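PDB 5MKP: tRNA-5-methyluridine(54) 2-sulfurtransferase from Pyrococcus horikoshii OT3, which catalyses the ATP-dependent 2-thiolation of 5-methyluridine 54 in the T loop of tRNAs, using a [4Fe-4S] cluster that may carry the sulfur. Local coordinates for residues A[80-85]-A[111-116]; A[94-99]-A[217-222]; A[119-124]-A[291-296]; A[139-144]-A[299-304]. All coordinates share one frame; numbering follows the deposited sequence.

Contact 1. Residues A[80-85]-A[111-116]; sequences LHINLG and VRIKEI
Asn83 and Val111 lie at the heart of a parallel strand pairing, edge strand 108-112 of the PP-loop sheet and its inner neighbour 76-83, joined by helix 90-104 as a beta-alpha-beta crossover. Three backbone hydrogen bonds hold it: Val111 N to His81 O (3.0 Å), Asn83 N to Val111 O (2.8 Å) and, just as the second strand turns into helix 113-117, Ile113 N to Asn83 O (3.0 Å).

Apolar packing occupies the face of Ile82 and Val111. Branched side chains suit it: Ile113 CD1 fits between Ile82 CG2 at 3.5 Å and Leu84 CD2 at 3.6 Å, Leu84 lying alongside Ile113 and pointing the same way. Ile82 belongs to the ATP site, and Leu84 touches the iron-sulfur cluster.

Polar groups gather on the other face. Asn83 ND2 lies 3.7 Å from Arg112 CD, the amide and guanidinium planes 55° apart, and both side chains bind Glu94 of helix 90-104. With CG anti to its backbone N (chi1 -178°), Asn83 brings OD1 round to the following turn. A leucine here would probably leave Glu94 with one mate fewer and the turn into Gly85 less firmly set. That turn is an Asx turn, closed by Gly85 N donating to Asn83 OD1 at 2.8 Å.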
# COMPACT_ATOMS: atom_id res chain seq x y z
N LEU A 80 -0.05 1.58 10.90
CA LEU A 80 1.10 0.74 11.24
C LEU A 80 2.31 1.13 10.40
O LEU A 80 2.25 1.04 9.18
CB LEU A 80 0.79 -0.77 11.04
CG LEU A 80 2.02 -1.71 11.16
CD1 LEU A 80 2.58 -1.72 12.59
CD2 LEU A 80 1.69 -3.10 10.73
N HIS A 81 3.42 1.51 11.06
CA HIS A 81 4.69 1.78 10.39
C HIS A 81 5.68 0.69 10.70
O HIS A 81 5.99 0.44 11.87
CB HIS A 81 5.31 3.15 10.74
CG HIS A 81 6.67 3.34 10.13
ND1 HIS A 81 6.83 3.63 8.78
CD2 HIS A 81 7.89 3.21 10.70
CE1 HIS A 81 8.14 3.69 8.58
NE2 HIS A 81 8.81 3.43 9.70
N ILE A 82 6.20 0.04 9.66
CA ILE A 82 7.21 -1.00 9.81
C ILE A 82 8.57 -0.39 9.52
O ILE A 82 8.88 -0.03 8.38
CB ILE A 82 6.92 -2.30 9.00
CG1 ILE A 82 5.55 -2.92 9.38
CG2 ILE A 82 8.05 -3.31 9.21
CD1 ILE A 82 4.88 -3.84 8.32
N ASN A 83 9.36 -0.21 10.59
CA ASN A 83 10.72 0.26 10.51
C ASN A 83 11.61 -0.96 10.14
O ASN A 83 11.68 -1.94 10.89
CB ASN A 83 11.14 0.92 11.82
CG ASN A 83 12.54 1.50 11.80
OD1 ASN A 83 13.44 0.97 11.17
ND2 ASN A 83 12.77 2.55 12.55
N LEU A 84 12.26 -0.87 8.97
CA LEU A 84 13.16 -1.88 8.37
C LEU A 84 14.59 -1.92 8.93
O LEU A 84 15.35 -2.81 8.60
CB LEU A 84 13.19 -1.69 6.85
CG LEU A 84 11.83 -1.46 6.18
CD1 LEU A 84 12.00 -0.96 4.77
CD2 LEU A 84 10.95 -2.71 6.23
N GLY A 85 14.93 -0.95 9.78
CA GLY A 85 16.25 -0.86 10.40
C GLY A 85 17.42 -0.69 9.46
O GLY A 85 18.51 -1.20 9.72
N VAL A 111 6.61 -1.05 14.42
CA VAL A 111 7.25 -2.36 14.53
C VAL A 111 8.67 -2.14 14.00
O VAL A 111 8.83 -1.66 12.88
CB VAL A 111 6.52 -3.50 13.73
CG1 VAL A 111 7.34 -4.80 13.71
CG2 VAL A 111 5.12 -3.76 14.29
N ARG A 112 9.67 -2.43 14.84
CA ARG A 112 11.08 -2.33 14.50
C ARG A 112 11.63 -3.73 14.28
O ARG A 112 11.83 -4.48 15.23
CB ARG A 112 11.88 -1.59 15.59
CG ARG A 112 11.34 -0.22 15.90
CD ARG A 112 12.42 0.84 15.86
NE ARG A 112 11.87 2.15 16.16
CZ ARG A 112 12.26 2.93 17.16
NH1 ARG A 112 13.26 2.55 17.95
NH2 ARG A 112 11.69 4.11 17.36
N ILE A 113 11.83 -4.09 13.02
CA ILE A 113 12.34 -5.38 12.56
C ILE A 113 13.66 -5.71 13.25
O ILE A 113 13.85 -6.84 13.70
CB ILE A 113 12.44 -5.37 11.00
CG1 ILE A 113 11.06 -5.59 10.36
CG2 ILE A 113 13.49 -6.32 10.43
CD1 ILE A 113 11.02 -5.19 8.89
N LYS A 114 14.55 -4.71 13.36
CA LYS A 114 15.86 -4.86 14.00
C LYS A 114 15.70 -5.26 15.47
O LYS A 114 16.48 -6.06 15.95
CB LYS A 114 16.71 -3.59 13.80
CG LYS A 114 18.18 -3.77 14.13
CD LYS A 114 19.05 -2.90 13.24
CE LYS A 114 20.50 -2.89 13.69
NZ LYS A 114 21.15 -4.23 13.58
N GLU A 115 14.66 -4.75 16.14
CA GLU A 115 14.37 -5.06 17.54
C GLU A 115 13.79 -6.47 17.73
O GLU A 115 14.23 -7.18 18.63
CB GLU A 115 13.47 -3.99 18.17
CG GLU A 115 14.16 -2.64 18.34
CD GLU A 115 13.32 -1.48 18.89
OE1 GLU A 115 12.14 -1.69 19.26
OE2 GLU A 115 13.87 -0.35 18.95
N ILE A 116 12.82 -6.89 16.90
CA ILE A 116 12.18 -8.19 17.04
C ILE A 116 13.00 -9.34 16.43
O ILE A 116 13.00 -10.45 17.00
CB ILE A 116 10.71 -8.20 16.51
CG1 ILE A 116 10.60 -7.68 15.07
CG2 ILE A 116 9.78 -7.43 17.46
CD1 ILE A 116 9.43 -8.23 14.30
O HOH W 1 14.03 -1.85 12.82

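Contact 2. Residues A[94-99]-A[217-222]; sequences EEYAKK and EYIVEE
Tyr96 of helix 90-104 projects its ring onto the loop that follows helix 204-213, meeting three consecutive residues in different ways. Ile219 comes over one face: its CG2 methyl stands 3.9 Å from the ring centroid and 24° off the normal, a CH-pi contact displaced toward the CD2 rim. The methyl reaches the ring because CG1 has taken the crowded position between the backbone N and carbonyl carbon (chi1 48°), leaving CG2 beside the backbone N. At the ring's edge lies the backbone of Glu217, whose carbonyl O is 3.4 Å from Tyr96 CD1; this oxygen also accepts a hydrogen bond from Gln100. Tyr218 CA approaches the same CD1 obliquely at 3.7 Å, while the Tyr218 side chain turns away to pack on helix 204-213. A broad, flat ring thus suits a place where a loop passes over a helix within the PP-loop domain. An alanine here would take away the surface under the Ile219 methyl, and would probably leave a gap between helix and loop.

One turn on, Lys99 runs out extended and crosses the Glu217 side chain at an angle, with NZ 3.3 Å from Glu217 OE1. This salt bridge contains only a weak hydrogen bond, and both residues are exposed. The chemistry therefore implies that apolar and aromatic packing supplies the close fit between helix and loop, supplemented by a solvent-accessible attraction between opposite charges.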
# COMPACT_ATOMS: atom_id res chain seq x y z
N GLU A 94 10.56 6.72 9.60
CA GLU A 94 9.73 6.64 10.80
C GLU A 94 9.27 8.03 11.23
O GLU A 94 8.08 8.22 11.53
CB GLU A 94 10.48 5.93 11.93
CG GLU A 94 9.60 5.57 13.12
CD GLU A 94 10.32 4.94 14.29
OE1 GLU A 94 10.44 5.61 15.34
OE2 GLU A 94 10.77 3.78 14.16
N GLU A 95 10.22 9.00 11.25
CA GLU A 95 9.99 10.41 11.58
C GLU A 95 8.92 11.00 10.61
O GLU A 95 7.99 11.68 11.06
CB GLU A 95 11.31 11.17 11.45
CG GLU A 95 11.57 12.16 12.57
CD GLU A 95 12.48 13.32 12.18
OE1 GLU A 95 13.47 13.57 12.90
OE2 GLU A 95 12.19 13.98 11.15
N TYR A 96 9.03 10.68 9.31
CA TYR A 96 8.07 11.07 8.30
C TYR A 96 6.68 10.48 8.56
O TYR A 96 5.70 11.23 8.58
CB TYR A 96 8.59 10.75 6.88
CG TYR A 96 9.38 11.88 6.30
CD1 TYR A 96 8.76 12.90 5.59
CD2 TYR A 96 10.76 11.98 6.50
CE1 TYR A 96 9.49 13.97 5.06
CE2 TYR A 96 11.50 13.04 5.99
CZ TYR A 96 10.86 14.03 5.26
OH TYR A 96 11.60 15.07 4.74
N ALA A 97 6.60 9.17 8.86
CA ALA A 97 5.35 8.46 9.17
C ALA A 97 4.67 9.00 10.44
O ALA A 97 3.44 9.15 10.47
CB ALA A 97 5.61 6.96 9.28
N LYS A 98 5.48 9.37 11.47
CA LYS A 98 4.95 9.96 12.71
C LYS A 98 4.32 11.33 12.43
O LYS A 98 3.20 11.60 12.88
CB LYS A 98 6.05 10.12 13.76
CG LYS A 98 6.55 8.85 14.42
CD LYS A 98 7.40 9.20 15.65
CE LYS A 98 8.42 8.16 16.00
NZ LYS A 98 9.72 8.79 16.38
N LYS A 99 5.05 12.19 11.66
CA LYS A 99 4.61 13.55 11.34
C LYS A 99 3.32 13.50 10.54
O LYS A 99 2.41 14.30 10.82
CB LYS A 99 5.71 14.35 10.61
CG LYS A 99 5.36 15.82 10.41
CD LYS A 99 6.60 16.69 10.16
CE LYS A 99 6.29 18.18 10.25
NZ LYS A 99 7.47 19.02 9.91
N GLU A 217 4.18 15.68 4.06
CA GLU A 217 5.60 15.58 3.72
C GLU A 217 5.95 14.10 3.75
O GLU A 217 5.56 13.39 4.69
CB GLU A 217 6.47 16.41 4.68
CG GLU A 217 6.32 17.91 4.50
CD GLU A 217 7.02 18.78 5.54
OE1 GLU A 217 6.80 18.56 6.75
OE2 GLU A 217 7.75 19.71 5.14
N TYR A 218 6.59 13.61 2.68
CA TYR A 218 6.89 12.18 2.52
C TYR A 218 8.31 11.92 2.00
O TYR A 218 8.95 12.84 1.47
CB TYR A 218 5.86 11.54 1.56
CG TYR A 218 5.82 12.15 0.17
CD1 TYR A 218 4.96 13.21 -0.12
CD2 TYR A 218 6.64 11.68 -0.85
CE1 TYR A 218 4.93 13.78 -1.39
CE2 TYR A 218 6.62 12.25 -2.13
CZ TYR A 218 5.76 13.31 -2.39
OH TYR A 218 5.74 13.88 -3.64
N ILE A 219 8.76 10.65 2.10
CA ILE A 219 10.03 10.17 1.56
C ILE A 219 9.81 9.51 0.20
O ILE A 219 8.86 8.73 0.04
CB ILE A 219 10.88 9.29 2.52
CG1 ILE A 219 10.07 8.18 3.21
CG2 ILE A 219 11.57 10.16 3.57
CD1 ILE A 219 10.08 6.86 2.57
N VAL A 220 10.70 9.84 -0.76
CA VAL A 220 10.66 9.32 -2.14
C VAL A 220 11.17 7.89 -2.17
O VAL A 220 10.45 7.01 -2.64
CB VAL A 220 11.39 10.24 -3.16
CG1 VAL A 220 11.07 9.81 -4.59
CG2 VAL A 220 11.02 11.70 -2.95
N GLU A 221 12.37 7.64 -1.61
CA GLU A 221 12.91 6.29 -1.53
C GLU A 221 12.81 5.75 -0.11
O GLU A 221 13.17 6.44 0.85
CB GLU A 221 14.35 6.21 -2.05
CG GLU A 221 14.43 6.08 -3.57
CD GLU A 221 15.75 5.58 -4.14
OE1 GLU A 221 16.82 5.95 -3.61
OE2 GLU A 221 15.70 4.83 -5.14
N GLU A 222 12.27 4.54 0.02
CA GLU A 222 12.11 3.84 1.30
C GLU A 222 13.42 3.12 1.67
O GLU A 222 13.70 2.92 2.86
CB GLU A 222 10.93 2.83 1.21
CG GLU A 222 9.54 3.45 1.30
CD GLU A 222 8.88 4.04 0.06
OE1 GLU A 222 9.57 4.74 -0.72
OE2 GLU A 222 7.65 3.86 -0.09

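Contact 3. Residues A[119-124]-A[291-296]; sequences YGIGEV and KFWGLK
Trp293, in the segment 291-296, lays the six-membered ring of its indole against the loop 119-124, and its path can be followed outward from CB. The first bond sets CG anti to the carbonyl carbon (chi1 -70°), turning the ring system toward the loop. On the pyrrole side, NE1 donates to Thr137 of helix 130-148, so the indole's polar atom is satisfied beyond the loop. The six-membered ring does the touching. CZ2 has Ile121 CD1 at its edge, near the ring plane, 4.3 Å away. At the far end, CH2 is 3.7 Å from Val124 CG2, which approaches obliquely, and the Tyr119 carbonyl O lies 4.4 Å from the same atom. CZ3 meets Tyr119 CB at 4.4 Å. The two side chains Val124 and Trp293 cross at about a right angle.

Valine suits this place because its two methyls can serve two aromatic neighbours: while CG2 meets the indole, CG1 reaches Phe292 CZ at 4.0 Å. Phe292 in turn lays CD2 over one face of the Trp293 ring system, and beyond the pair it stacks on Tyr133 and makes a cation-pi contact with Arg128.

The loop is shaped by a type II beta turn from Gly120 to Glu123, in which Gly122 has the positive phi (101°) that glycine readily adopts; Gly120 N donates to Glu123 OE1 at 2.9 Å. Ile121, in this turn, also touches the iron-sulfur cluster. Two aromatic side chains thus join the loop that lines the cluster pocket of the PP-loop domain to the helix that begins within the C-terminal Cys4 zinc site.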
# COMPACT_ATOMS: atom_id res chain seq x y z
N TYR A 119 18.14 -8.11 13.09
CA TYR A 119 18.79 -7.62 11.87
C TYR A 119 17.86 -6.71 11.06
O TYR A 119 16.65 -6.91 11.04
CB TYR A 119 19.21 -8.81 10.97
CG TYR A 119 20.12 -9.82 11.65
CD1 TYR A 119 19.60 -10.85 12.42
CD2 TYR A 119 21.50 -9.76 11.48
CE1 TYR A 119 20.44 -11.77 13.05
CE2 TYR A 119 22.35 -10.68 12.09
CZ TYR A 119 21.81 -11.69 12.87
OH TYR A 119 22.62 -12.62 13.47
N GLY A 120 18.47 -5.76 10.35
CA GLY A 120 17.78 -4.87 9.44
C GLY A 120 17.76 -5.45 8.04
O GLY A 120 18.47 -6.44 7.77
N ILE A 121 16.94 -4.88 7.14
CA ILE A 121 16.86 -5.31 5.75
C ILE A 121 18.17 -4.87 5.09
O ILE A 121 18.48 -3.67 5.07
CB ILE A 121 15.59 -4.72 5.06
CG1 ILE A 121 14.26 -5.20 5.75
CG2 ILE A 121 15.58 -4.96 3.54
CD1 ILE A 121 13.86 -6.74 5.70
N GLY A 122 18.95 -5.85 4.63
CA GLY A 122 20.26 -5.64 4.01
C GLY A 122 21.41 -5.92 4.96
O GLY A 122 22.54 -5.49 4.71
N GLU A 123 21.13 -6.62 6.08
CA GLU A 123 22.10 -6.95 7.12
C GLU A 123 22.19 -8.45 7.31
O GLU A 123 23.14 -8.93 7.94
CB GLU A 123 21.73 -6.29 8.46
CG GLU A 123 21.70 -4.77 8.46
CD GLU A 123 21.75 -4.13 9.84
OE1 GLU A 123 21.09 -4.66 10.77
OE2 GLU A 123 22.46 -3.11 10.00
N VAL A 124 21.21 -9.20 6.76
CA VAL A 124 21.09 -10.67 6.79
C VAL A 124 22.13 -11.32 5.83
O VAL A 124 22.19 -10.94 4.65
CB VAL A 124 19.64 -11.11 6.41
CG1 VAL A 124 19.43 -12.60 6.63
CG2 VAL A 124 18.59 -10.32 7.17
N LYS A 291 10.49 -19.64 8.15
CA LYS A 291 11.57 -20.43 7.57
C LYS A 291 12.77 -19.56 7.29
O LYS A 291 13.87 -19.93 7.67
CB LYS A 291 11.11 -21.18 6.31
CG LYS A 291 10.89 -22.68 6.53
CD LYS A 291 11.00 -23.47 5.22
CE LYS A 291 11.43 -24.90 5.46
NZ LYS A 291 11.76 -25.62 4.20
N PHE A 292 12.55 -18.38 6.68
CA PHE A 292 13.59 -17.41 6.34
C PHE A 292 14.33 -16.86 7.56
O PHE A 292 15.56 -16.85 7.59
CB PHE A 292 13.04 -16.25 5.47
CG PHE A 292 14.10 -15.24 5.10
CD1 PHE A 292 15.04 -15.53 4.11
CD2 PHE A 292 14.20 -14.03 5.77
CE1 PHE A 292 16.05 -14.61 3.79
CE2 PHE A 292 15.22 -13.12 5.47
CZ PHE A 292 16.14 -13.42 4.48
N TRP A 293 13.59 -16.36 8.55
CA TRP A 293 14.12 -15.74 9.76
C TRP A 293 14.64 -16.76 10.83
O TRP A 293 15.23 -16.34 11.82
CB TRP A 293 13.07 -14.78 10.34
CG TRP A 293 12.88 -13.55 9.51
CD1 TRP A 293 11.81 -13.25 8.72
CD2 TRP A 293 13.82 -12.48 9.33
NE1 TRP A 293 12.01 -12.05 8.08
CE2 TRP A 293 13.24 -11.55 8.43
CE3 TRP A 293 15.10 -12.21 9.85
CZ2 TRP A 293 13.90 -10.39 8.03
CZ3 TRP A 293 15.74 -11.05 9.46
CH2 TRP A 293 15.15 -10.16 8.55
N GLY A 294 14.44 -18.05 10.57
CA GLY A 294 14.84 -19.14 11.46
C GLY A 294 14.23 -19.03 12.84
O GLY A 294 14.94 -19.14 13.84
N LEU A 295 12.91 -18.76 12.90
CA LEU A 295 12.17 -18.58 14.15
C LEU A 295 11.51 -19.87 14.63
O LEU A 295 10.88 -20.60 13.85
CB LEU A 295 11.13 -17.44 14.05
CG LEU A 295 11.63 -16.08 13.54
CD1 LEU A 295 10.49 -15.19 13.14
CD2 LEU A 295 12.54 -15.40 14.55
N LYS A 296 11.67 -20.15 15.91
CA LYS A 296 11.11 -21.34 16.55
C LYS A 296 10.01 -20.91 17.52
O LYS A 296 9.36 -21.75 18.15
CB LYS A 296 12.21 -22.15 17.26
CG LYS A 296 13.25 -22.76 16.32
CD LYS A 296 14.05 -23.87 16.99
CE LYS A 296 14.89 -24.64 16.00
NZ LYS A 296 15.53 -25.84 16.61

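Contact 4. Residues A[139-144]-A[299-304]; sequences RYIMNK and INFKVS
Lys144 and Phe301 meet flank to edge: the lysine's CD comes to the rim of the ring, near its plane, 3.7 Å from Phe301 CD2, and the two side chains cross at about a right angle. Ile141, one turn earlier on helix 130-148, presses CG1 against Phe301 CZ at 3.9 Å, while Tyr140 CE1 approaches Phe301 CE2 more loosely at 4.4 Å. Lysine suits this buried place because its methylenes can pack on the ring while its ammonium goes on to a polar partner. A bend at the last torsion (chi4 -76°) directs NZ to the backbone O of Ile299, a 2.8 Å hydrogen bond with the donor tilted 26° from the carbonyl plane. Glu298 and Asp148 also form salt bridges with NZ, and their carboxylates would probably favour its charged form.

The helix here belongs to the PP-loop domain, and the segment 299-304 follows the C-terminal zinc-binding part of the chain, so that the tail is drawn back along the nucleotide-binding fold.

Further out, Asp148 also accepts from Phe301 N, and Asn149 binds both Phe301 O and Val303 N, fixing the loop's backbone. Ile299 CG2 lies over one face of the Phe301 ring. On the zinc side, Tyr140 touches the metal ligand Cys278 and stacks on Phe289; its OH lies 2.7 Å from a water that Ile299 N contacts by a weak hydrogen bond.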
# COMPACT_ATOMS: atom_id res chain seq x y z
N ARG A 139 4.74 -7.74 4.39
CA ARG A 139 3.44 -8.40 4.17
C ARG A 139 2.99 -9.30 5.31
O ARG A 139 1.79 -9.36 5.60
CB ARG A 139 3.40 -9.17 2.84
CG ARG A 139 3.04 -8.29 1.64
CD ARG A 139 2.82 -9.09 0.36
NE ARG A 139 4.00 -9.87 -0.02
CZ ARG A 139 4.99 -9.43 -0.79
NH1 ARG A 139 4.95 -8.20 -1.29
NH2 ARG A 139 6.02 -10.22 -1.08
N TYR A 140 3.94 -9.97 5.95
CA TYR A 140 3.68 -10.85 7.07
C TYR A 140 3.32 -10.05 8.33
O TYR A 140 2.34 -10.40 9.01
CB TYR A 140 4.90 -11.76 7.34
CG TYR A 140 4.72 -12.60 8.59
CD1 TYR A 140 5.08 -12.10 9.84
CD2 TYR A 140 4.08 -13.83 8.54
CE1 TYR A 140 4.84 -12.83 11.00
CE2 TYR A 140 3.87 -14.58 9.70
CZ TYR A 140 4.26 -14.08 10.92
OH TYR A 140 4.07 -14.83 12.05
N ILE A 141 4.17 -9.03 8.67
CA ILE A 141 4.00 -8.16 9.84
C ILE A 141 2.66 -7.42 9.76
O ILE A 141 1.94 -7.40 10.74
CB ILE A 141 5.22 -7.23 10.12
CG1 ILE A 141 6.44 -8.07 10.58
CG2 ILE A 141 4.88 -6.18 11.18
CD1 ILE A 141 7.76 -7.34 10.65
N MET A 142 2.32 -6.87 8.58
CA MET A 142 1.06 -6.19 8.32
C MET A 142 -0.12 -7.09 8.67
O MET A 142 -1.00 -6.67 9.41
CB MET A 142 0.92 -5.87 6.81
CG MET A 142 1.72 -4.71 6.35
SD MET A 142 1.75 -4.69 4.55
CE MET A 142 0.11 -4.25 4.24
N ASN A 143 -0.15 -8.31 8.08
CA ASN A 143 -1.24 -9.27 8.29
C ASN A 143 -1.29 -9.78 9.71
O ASN A 143 -2.38 -9.81 10.28
CB ASN A 143 -1.19 -10.42 7.27
CG ASN A 143 -2.48 -11.18 7.17
OD1 ASN A 143 -3.40 -10.81 6.42
ND2 ASN A 143 -2.59 -12.26 7.93
N LYS A 144 -0.13 -10.14 10.31
CA LYS A 144 -0.11 -10.62 11.69
C LYS A 144 -0.46 -9.52 12.70
O LYS A 144 -1.22 -9.79 13.63
CB LYS A 144 1.18 -11.35 12.06
CG LYS A 144 0.95 -12.25 13.25
CD LYS A 144 2.15 -13.00 13.70
CE LYS A 144 1.71 -14.27 14.41
NZ LYS A 144 1.22 -13.99 15.79
N ILE A 299 5.68 -14.48 17.16
CA ILE A 299 5.77 -13.07 17.52
C ILE A 299 4.35 -12.62 17.77
O ILE A 299 3.50 -12.76 16.88
CB ILE A 299 6.47 -12.17 16.43
CG1 ILE A 299 7.82 -12.76 15.98
CG2 ILE A 299 6.64 -10.74 16.97
CD1 ILE A 299 8.29 -12.32 14.65
N ASN A 300 4.08 -12.11 18.97
CA ASN A 300 2.76 -11.60 19.34
C ASN A 300 2.71 -10.09 19.11
O ASN A 300 3.40 -9.33 19.79
CB ASN A 300 2.40 -11.99 20.79
CG ASN A 300 0.97 -11.67 21.21
OD1 ASN A 300 0.06 -11.50 20.38
ND2 ASN A 300 0.73 -11.66 22.50
N PHE A 301 1.91 -9.67 18.13
CA PHE A 301 1.78 -8.26 17.78
C PHE A 301 0.64 -7.55 18.52
O PHE A 301 0.45 -6.36 18.32
CB PHE A 301 1.68 -8.08 16.26
CG PHE A 301 2.98 -8.39 15.54
CD1 PHE A 301 4.05 -7.51 15.59
CD2 PHE A 301 3.13 -9.57 14.83
CE1 PHE A 301 5.25 -7.80 14.95
CE2 PHE A 301 4.33 -9.86 14.18
CZ PHE A 301 5.38 -8.97 14.24
N LYS A 302 -0.04 -8.26 19.46
CA LYS A 302 -1.10 -7.66 20.29
C LYS A 302 -0.56 -6.51 21.15
O LYS A 302 0.33 -6.69 21.97
CB LYS A 302 -1.87 -8.69 21.13
CG LYS A 302 -2.90 -8.08 22.10
CD LYS A 302 -3.99 -7.27 21.39
CE LYS A 302 -4.92 -6.58 22.33
NZ LYS A 302 -6.00 -7.49 22.78
N VAL A 303 -1.11 -5.32 20.91
CA VAL A 303 -0.74 -4.08 21.59
C VAL A 303 -1.89 -3.61 22.45
O VAL A 303 -3.05 -3.78 22.07
CB VAL A 303 -0.23 -2.95 20.62
CG1 VAL A 303 1.07 -3.35 19.94
CG2 VAL A 303 -1.28 -2.52 19.60
N SER A 304 -1.57 -3.00 23.60
CA SER A 304 -2.59 -2.45 24.47
C SER A 304 -2.79 -0.96 24.16
O SER A 304 -3.85 -0.40 24.47
CB SER A 304 -2.21 -2.66 25.93
OG SER A 304 -3.21 -2.16 26.80
O HOH W 2 5.98 -15.29 13.97

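Overall arrangement
Contact 1 is the hub, touching each of the other three. The shared carboxylate of Glu94, its OE2 2.8 Å from Arg112 NE (salt bridge) and from Asn83 ND2 (probable hydrogen bond), ties contact 2 to it. Toward contact 3, Lys114 NZ bridges to Glu123 OE1 at 2.8 Å, and Leu84 O probably accepts a hydrogen bond from Ile121 N (3.0 Å). Ile141 of contact 4 packs against Ile82, Val111 and Ile113. Contacts 2 and 3, centres about 24 Å apart, do not touch, yet Glu222, Ile121 and Leu84 all line the iron-sulfur cluster pocket. Contacts 3 and 4 also join the PP-loop domain to the C-terminal part, where the side chain of Tyr140 comes within about 5 Å of the zinc ion bound by Cys275, Cys278, Cys287 and Cys290.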